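Local atomic coordinates of serine-threonine phosphatase 2C (Toxoplasma gondii, PDB entry 2I44), a protein that binds calcium ions and probably removes phosphate from serine and threonine residues of proteins. Residues Ala161-Phe174 / Trp269-Met282. Numbering follows the deposited sequence.
Sequences AMGVETPNGLNCEF and WDVMSAAQAVEIAM
Phe174 meets Trp269 and Ala274 where a beta hairpin at the edge of one sheet of the PP2C beta-sandwich packs on helix 274-282, which lies on the outer face of that sheet. Methyls, ring carbons and a cysteine sulfur make the contact, and no hydrogen bond crosses it. From Phe174 CB the chain turns with CG anti to the carbonyl carbon (chi1 -77°), which brings the ring against the first turn of the helix, at Ala274. CD1 and CD2 both face the methyl of Ala274; that CB stands 3.8 Å from the ring centroid and 10° off the normal, a CH-pi contact over the face. Farther out, CE1 and CZ present the ring edge to the indole, Phe174 CE1 coming within 3.6 Å of Trp269 CE3. Planes at 86° make the pair T-shaped, with Trp269 giving the face. Phe174 CZ also lies 3.7 Å from Ala274 N, next to Ser273, the N-cap residue of a capping box with Gln276. Trp269 NE1 hydrogen-bonds to Arg159 O, which helps to hold the indole, and Asp266, a calcium ligand, lies about 5 Å from it between side chains. Toward the hairpin turn, Cys172 lays CB on Ala275 CA (3.6 Å) and SG on Val278. Gly163, with no side chain, lets Val278 CG1 come within 4.1 Å of its CA, and Leu170 meets the same valine tip to tip, Leu170 CD2 to Val278 CG1 at a tight 3.5 Å.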
ATOM      1  N   ALA A 161      -5.390  -1.711   7.917  1.00 13.65           N
ATOM      2  CA  ALA A 161      -6.402  -1.882   8.959  1.00 13.79           C
ATOM      3  C   ALA A 161      -5.984  -1.053  10.172  1.00 15.65           C
ATOM      4  O   ALA A 161      -4.791  -0.823  10.402  1.00 14.12           O
ATOM      5  CB  ALA A 161      -6.533  -3.349   9.342  1.00 15.02           C
HETATM    6  N   MSE A 162      -6.962  -0.601  10.945  1.00 16.61           N
HETATM    7  CA  MSE A 162      -6.663   0.231  12.101  1.00 20.27           C
HETATM    8  C   MSE A 162      -7.421  -0.203  13.349  1.00 20.34           C
HETATM    9  O   MSE A 162      -8.632  -0.419  13.314  1.00 22.90           O
HETATM   10  CB  MSE A 162      -6.999   1.693  11.781  1.00 22.39           C
HETATM   11  CG  MSE A 162      -6.518   2.696  12.825  1.00 26.93           C
HETATM   12 SE   MSE A 162      -4.637   3.100  12.646  1.00 38.15          SE
HETATM   13  CE  MSE A 162      -4.816   4.780  11.685  1.00 24.58           C
ATOM     14  N   GLY A 163      -6.694  -0.335  14.451  1.00 20.33           N
ATOM     15  CA  GLY A 163      -7.307  -0.720  15.707  1.00 21.59           C
ATOM     16  C   GLY A 163      -7.345   0.482  16.633  1.00 22.87           C
ATOM     17  O   GLY A 163      -6.303   1.051  16.956  1.00 24.76           O
ATOM     18  N   VAL A 164      -8.546   0.880  17.046  1.00 22.31           N
ATOM     19  CA  VAL A 164      -8.719   2.023  17.932  1.00 21.27           C
ATOM     20  C   VAL A 164      -9.581   1.596  19.123  1.00 22.98           C
ATOM     21  O   VAL A 164     -10.681   1.073  18.949  1.00 21.07           O
ATOM     22  CB  VAL A 164      -9.406   3.196  17.191  1.00 20.97           C
ATOM     23  CG1 VAL A 164      -9.537   4.408  18.112  1.00 22.25           C
ATOM     24  CG2 VAL A 164      -8.606   3.563  15.946  1.00 21.37           C
ATOM     25  N   GLU A 165      -9.070   1.814  20.331  1.00 24.38           N
ATOM     26  CA  GLU A 165      -9.789   1.440  21.545  1.00 26.96           C
ATOM     27  C   GLU A 165     -10.919   2.419  21.870  1.00 26.63           C
ATOM     28  O   GLU A 165     -10.750   3.637  21.764  1.00 27.24           O
ATOM     29  CB  GLU A 165      -8.806   1.369  22.718  1.00 29.52           C
ATOM     30  CG  GLU A 165      -9.368   0.788  24.000  1.00 36.51           C
ATOM     31  CD  GLU A 165      -8.342   0.797  25.128  1.00 41.72           C
ATOM     32  OE1 GLU A 165      -7.203   0.320  24.904  1.00 44.63           O
ATOM     33  OE2 GLU A 165      -8.669   1.281  26.236  1.00 44.39           O
ATOM     34  N   THR A 166     -12.080   1.876  22.233  1.00 25.56           N
ATOM     35  CA  THR A 166     -13.250   2.681  22.602  1.00 24.40           C
ATOM     36  C   THR A 166     -13.732   2.146  23.944  1.00 24.09           C
ATOM     37  O   THR A 166     -13.314   1.077  24.375  1.00 20.86           O
ATOM     38  CB  THR A 166     -14.431   2.521  21.606  1.00 24.54           C
ATOM     39  OG1 THR A 166     -15.015   1.217  21.758  1.00 23.42           O
ATOM     40  CG2 THR A 166     -13.962   2.709  20.162  1.00 24.80           C
ATOM     41  N   PRO A 167     -14.624   2.877  24.626  1.00 26.85           N
ATOM     42  CA  PRO A 167     -15.077   2.336  25.911  1.00 27.00           C
ATOM     43  C   PRO A 167     -15.791   0.998  25.755  1.00 27.28           C
ATOM     44  O   PRO A 167     -15.879   0.225  26.703  1.00 28.20           O
ATOM     45  CB  PRO A 167     -15.991   3.436  26.455  1.00 27.73           C
ATOM     46  CG  PRO A 167     -16.419   4.196  25.221  1.00 30.95           C
ATOM     47  CD  PRO A 167     -15.167   4.227  24.393  1.00 26.89           C
ATOM     48  N   ASN A 168     -16.278   0.717  24.550  1.00 27.71           N
ATOM     49  CA  ASN A 168     -16.989  -0.533  24.297  1.00 26.92           C
ATOM     50  C   ASN A 168     -16.147  -1.587  23.597  1.00 27.68           C
ATOM     51  O   ASN A 168     -16.689  -2.538  23.037  1.00 27.98           O
ATOM     52  CB  ASN A 168     -18.240  -0.271  23.461  1.00 25.54           C
ATOM     53  CG  ASN A 168     -19.179   0.700  24.123  1.00 27.65           C
ATOM     54  OD1 ASN A 168     -19.424   1.793  23.614  1.00 27.18           O
ATOM     55  ND2 ASN A 168     -19.706   0.313  25.277  1.00 26.93           N
ATOM     56  N   GLY A 169     -14.829  -1.427  23.624  1.00 26.76           N
ATOM     57  CA  GLY A 169     -13.971  -2.404  22.975  1.00 27.09           C
ATOM     58  C   GLY A 169     -13.142  -1.845  21.831  1.00 27.20           C
ATOM     59  O   GLY A 169     -13.208  -0.653  21.513  1.00 27.48           O
ATOM     60  N   LEU A 170     -12.368  -2.718  21.200  1.00 26.60           N
ATOM     61  CA  LEU A 170     -11.500  -2.325  20.100  1.00 27.72           C
ATOM     62  C   LEU A 170     -12.281  -2.118  18.799  1.00 27.24           C
ATOM     63  O   LEU A 170     -12.993  -3.010  18.347  1.00 27.74           O
ATOM     64  CB  LEU A 170     -10.422  -3.398  19.903  1.00 29.03           C
ATOM     65  CG  LEU A 170      -9.041  -2.971  19.401  1.00 31.36           C
ATOM     66  CD1 LEU A 170      -8.525  -1.798  20.219  1.00 31.79           C
ATOM     67  CD2 LEU A 170      -8.082  -4.152  19.516  1.00 32.49           C
ATOM     68  N   ASN A 171     -12.158  -0.930  18.217  1.00 27.06           N
ATOM     69  CA  ASN A 171     -12.822  -0.602  16.956  1.00 26.71           C
ATOM     70  C   ASN A 171     -11.821  -0.926  15.839  1.00 25.43           C
ATOM     71  O   ASN A 171     -10.713  -0.392  15.812  1.00 24.43           O
ATOM     72  CB  ASN A 171     -13.200   0.882  16.936  1.00 28.86           C
ATOM     73  CG  ASN A 171     -13.909   1.294  15.659  1.00 33.58           C
ATOM     74  OD1 ASN A 171     -13.317   1.309  14.574  1.00 35.73           O
ATOM     75  ND2 ASN A 171     -15.188   1.634  15.781  1.00 37.61           N
ATOM     76  N   CYS A 172     -12.221  -1.808  14.927  1.00 22.92           N
ATOM     77  CA  CYS A 172     -11.354  -2.244  13.837  1.00 21.63           C
ATOM     78  C   CYS A 172     -11.964  -1.994  12.472  1.00 21.89           C
ATOM     79  O   CYS A 172     -13.072  -2.447  12.191  1.00 20.94           O
ATOM     80  CB  CYS A 172     -11.063  -3.734  14.001  1.00 20.95           C
ATOM     81  SG  CYS A 172     -10.349  -4.123  15.601  1.00 20.82           S
ATOM     82  N   GLU A 173     -11.227  -1.296  11.615  1.00 19.73           N
ATOM     83  CA  GLU A 173     -11.728  -0.983  10.285  1.00 19.85           C
ATOM     84  C   GLU A 173     -10.588  -0.857   9.277  1.00 19.21           C
ATOM     85  O   GLU A 173      -9.425  -0.718   9.652  1.00 18.88           O
ATOM     86  CB  GLU A 173     -12.488   0.344  10.322  1.00 21.49           C
ATOM     87  CG  GLU A 173     -11.571   1.559  10.499  1.00 27.21           C
ATOM     88  CD  GLU A 173     -12.289   2.890  10.293  1.00 31.61           C
ATOM     89  OE1 GLU A 173     -13.133   2.965   9.373  1.00 34.07           O
ATOM     90  OE2 GLU A 173     -12.000   3.863  11.032  1.00 33.25           O
ATOM     91  N   PHE A 174     -10.935  -0.914   7.996  1.00 16.58           N
ATOM     92  CA  PHE A 174      -9.955  -0.735   6.932  1.00 16.12           C
ATOM     93  C   PHE A 174     -10.010   0.753   6.605  1.00 14.53           C
ATOM     94  O   PHE A 174     -11.089   1.338   6.605  1.00 13.66           O
ATOM     95  CB  PHE A 174     -10.342  -1.541   5.687  1.00 16.20           C
ATOM     96  CG  PHE A 174     -10.056  -3.003   5.801  1.00 15.30           C
ATOM     97  CD1 PHE A 174      -8.761  -3.455   6.058  1.00 15.48           C
ATOM     98  CD2 PHE A 174     -11.071  -3.937   5.631  1.00 15.11           C
ATOM     99  CE1 PHE A 174      -8.485  -4.813   6.141  1.00 15.12           C
ATOM    100  CE2 PHE A 174     -10.805  -5.291   5.711  1.00 11.58           C
ATOM    101  CZ  PHE A 174      -9.507  -5.730   5.966  1.00 14.78           C
ATOM    102  N   TRP A 269      -5.366 -10.304   3.667  1.00 14.38           N
ATOM    103  CA  TRP A 269      -6.774  -9.925   3.696  1.00 14.90           C
ATOM    104  C   TRP A 269      -7.761 -10.871   3.015  1.00 14.82           C
ATOM    105  O   TRP A 269      -8.925 -10.914   3.389  1.00 12.61           O
ATOM    106  CB  TRP A 269      -6.919  -8.509   3.136  1.00 15.92           C
ATOM    107  CG  TRP A 269      -6.043  -7.525   3.862  1.00 14.88           C
ATOM    108  CD1 TRP A 269      -5.147  -6.653   3.307  1.00 15.04           C
ATOM    109  CD2 TRP A 269      -5.991  -7.309   5.277  1.00 12.87           C
ATOM    110  NE1 TRP A 269      -4.543  -5.907   4.290  1.00 11.62           N
ATOM    111  CE2 TRP A 269      -5.045  -6.286   5.509  1.00 14.35           C
ATOM    112  CE3 TRP A 269      -6.654  -7.878   6.373  1.00 14.99           C
ATOM    113  CZ2 TRP A 269      -4.742  -5.818   6.796  1.00 15.30           C
ATOM    114  CZ3 TRP A 269      -6.351  -7.410   7.662  1.00 15.42           C
ATOM    115  CH2 TRP A 269      -5.403  -6.389   7.857  1.00 16.21           C
ATOM    116  N   ASP A 270      -7.320 -11.621   2.016  1.00 15.24           N
ATOM    117  CA  ASP A 270      -8.247 -12.544   1.378  1.00 18.23           C
ATOM    118  C   ASP A 270      -8.671 -13.604   2.393  1.00 17.97           C
ATOM    119  O   ASP A 270      -9.702 -14.252   2.235  1.00 15.71           O
ATOM    120  CB  ASP A 270      -7.615 -13.197   0.144  1.00 20.23           C
ATOM    121  CG  ASP A 270      -7.514 -12.236  -1.037  1.00 24.09           C
ATOM    122  OD1 ASP A 270      -8.256 -11.223  -1.045  1.00 25.02           O
ATOM    123  OD2 ASP A 270      -6.711 -12.497  -1.962  1.00 27.48           O
ATOM    124  N   VAL A 271      -7.884 -13.749   3.455  1.00 18.18           N
ATOM    125  CA  VAL A 271      -8.192 -14.724   4.492  1.00 19.87           C
ATOM    126  C   VAL A 271      -8.717 -14.118   5.796  1.00 20.83           C
ATOM    127  O   VAL A 271      -9.732 -14.573   6.336  1.00 19.09           O
ATOM    128  CB  VAL A 271      -6.959 -15.586   4.832  1.00 21.25           C
ATOM    129  CG1 VAL A 271      -7.334 -16.626   5.866  1.00 21.36           C
ATOM    130  CG2 VAL A 271      -6.418 -16.254   3.569  1.00 21.57           C
HETATM  131  N   MSE A 272      -8.035 -13.090   6.290  1.00 20.11           N
HETATM  132  CA  MSE A 272      -8.406 -12.450   7.555  1.00 20.13           C
HETATM  133  C   MSE A 272      -9.160 -11.115   7.445  1.00 17.79           C
HETATM  134  O   MSE A 272      -8.881 -10.308   6.567  1.00 14.06           O
HETATM  135  CB  MSE A 272      -7.140 -12.225   8.387  1.00 23.61           C
HETATM  136  CG  MSE A 272      -6.339 -13.481   8.691  1.00 31.05           C
HETATM  137 SE   MSE A 272      -7.325 -14.672   9.857  1.00 40.41          SE
HETATM  138  CE  MSE A 272      -6.713 -16.372   9.153  1.00 37.16           C
ATOM    139  N   SER A 273     -10.107 -10.892   8.357  1.00 17.59           N
ATOM    140  CA  SER A 273     -10.873  -9.636   8.404  1.00 17.59           C
ATOM    141  C   SER A 273     -10.041  -8.624   9.199  1.00 14.87           C
ATOM    142  O   SER A 273      -9.083  -9.003   9.864  1.00 13.44           O
ATOM    143  CB  SER A 273     -12.197  -9.828   9.141  1.00 17.57           C
ATOM    144  OG  SER A 273     -11.980  -9.821  10.544  1.00 18.85           O
ATOM    145  N   ALA A 274     -10.417  -7.350   9.145  1.00 13.98           N
ATOM    146  CA  ALA A 274      -9.677  -6.315   9.866  1.00 13.87           C
ATOM    147  C   ALA A 274      -9.619  -6.621  11.365  1.00 14.92           C
ATOM    148  O   ALA A 274      -8.549  -6.576  11.978  1.00 13.63           O
ATOM    149  CB  ALA A 274     -10.317  -4.941   9.626  1.00 11.01           C
ATOM    150  N   ALA A 275     -10.772  -6.946  11.947  1.00 14.06           N
ATOM    151  CA  ALA A 275     -10.840  -7.268  13.372  1.00 16.28           C
ATOM    152  C   ALA A 275      -9.967  -8.476  13.724  1.00 17.16           C
ATOM    153  O   ALA A 275      -9.287  -8.475  14.749  1.00 17.53           O
ATOM    154  CB  ALA A 275     -12.291  -7.523  13.788  1.00 15.14           C
ATOM    155  N   GLN A 276      -9.975  -9.502  12.878  1.00 16.95           N
ATOM    156  CA  GLN A 276      -9.156 -10.686  13.141  1.00 16.88           C
ATOM    157  C   GLN A 276      -7.669 -10.348  13.135  1.00 18.61           C
ATOM    158  O   GLN A 276      -6.906 -10.832  13.975  1.00 18.91           O
ATOM    159  CB  GLN A 276      -9.426 -11.776  12.101  1.00 15.24           C
ATOM    160  CG  GLN A 276     -10.802 -12.420  12.208  1.00 14.21           C
ATOM    161  CD  GLN A 276     -11.023 -13.471  11.140  1.00 12.33           C
ATOM    162  OE1 GLN A 276     -10.923 -13.185   9.953  1.00 11.26           O
ATOM    163  NE2 GLN A 276     -11.323 -14.695  11.557  1.00 11.92           N
ATOM    164  N   ALA A 277      -7.253  -9.520  12.185  1.00 18.12           N
ATOM    165  CA  ALA A 277      -5.848  -9.147  12.100  1.00 19.89           C
ATOM    166  C   ALA A 277      -5.424  -8.341  13.326  1.00 19.73           C
ATOM    167  O   ALA A 277      -4.393  -8.617  13.933  1.00 21.87           O
ATOM    168  CB  ALA A 277      -5.594  -8.341  10.825  1.00 19.03           C
ATOM    169  N   VAL A 278      -6.222  -7.353  13.697  1.00 19.23           N
ATOM    170  CA  VAL A 278      -5.891  -6.528  14.848  1.00 21.22           C
ATOM    171  C   VAL A 278      -5.792  -7.376  16.117  1.00 22.40           C
ATOM    172  O   VAL A 278      -4.849  -7.233  16.894  1.00 22.83           O
ATOM    173  CB  VAL A 278      -6.935  -5.419  15.048  1.00 20.39           C
ATOM    174  CG1 VAL A 278      -6.692  -4.705  16.363  1.00 21.58           C
ATOM    175  CG2 VAL A 278      -6.855  -4.434  13.894  1.00 21.05           C
ATOM    176  N   GLU A 279      -6.762  -8.261  16.314  1.00 23.50           N
ATOM    177  CA  GLU A 279      -6.774  -9.134  17.482  1.00 24.19           C
ATOM    178  C   GLU A 279      -5.497  -9.969  17.552  1.00 23.30           C
ATOM    179  O   GLU A 279      -4.830 -10.000  18.588  1.00 20.31           O
ATOM    180  CB  GLU A 279      -7.989 -10.060  17.440  1.00 27.87           C
ATOM    181  CG  GLU A 279      -7.961 -11.148  18.504  1.00 35.69           C
ATOM    182  CD  GLU A 279      -9.259 -11.932  18.579  1.00 39.40           C
ATOM    183  OE1 GLU A 279     -10.241 -11.405  19.144  1.00 41.61           O
ATOM    184  OE2 GLU A 279      -9.299 -13.068  18.064  1.00 42.34           O
ATOM    185  N   ILE A 280      -5.162 -10.639  16.449  1.00 21.40           N
ATOM    186  CA  ILE A 280      -3.963 -11.465  16.384  1.00 21.50           C
ATOM    187  C   ILE A 280      -2.719 -10.631  16.681  1.00 22.14           C
ATOM    188  O   ILE A 280      -1.853 -11.045  17.451  1.00 21.42           O
ATOM    189  CB  ILE A 280      -3.809 -12.117  14.992  1.00 22.79           C
ATOM    190  CG1 ILE A 280      -4.955 -13.105  14.751  1.00 24.65           C
ATOM    191  CG2 ILE A 280      -2.465 -12.840  14.887  1.00 21.33           C
ATOM    192  CD1 ILE A 280      -4.939 -13.732  13.375  1.00 24.48           C
ATOM    193  N   ALA A 281      -2.639  -9.454  16.065  1.00 22.35           N
ATOM    194  CA  ALA A 281      -1.509  -8.555  16.258  1.00 23.40           C
ATOM    195  C   ALA A 281      -1.460  -8.023  17.695  1.00 23.44           C
ATOM    196  O   ALA A 281      -0.394  -7.956  18.294  1.00 22.43           O
ATOM    197  CB  ALA A 281      -1.592  -7.392  15.272  1.00 21.91           C
HETATM  198  N   MSE A 282      -2.614  -7.641  18.234  1.00 25.33           N
HETATM  199  CA  MSE A 282      -2.688  -7.116  19.597  1.00 27.85           C
HETATM  200  C   MSE A 282      -2.273  -8.174  20.613  1.00 28.47           C
HETATM  201  O   MSE A 282      -1.569  -7.886  21.582  1.00 26.87           O
HETATM  202  CB  MSE A 282      -4.107  -6.643  19.914  1.00 31.58           C
HETATM  203  CG  MSE A 282      -4.492  -5.325  19.266  1.00 37.07           C
HETATM  204 SE   MSE A 282      -3.346  -3.883  19.828  1.00 50.41          SE
HETATM  205  CE  MSE A 282      -4.497  -3.089  21.191  1.00 41.70           C
TER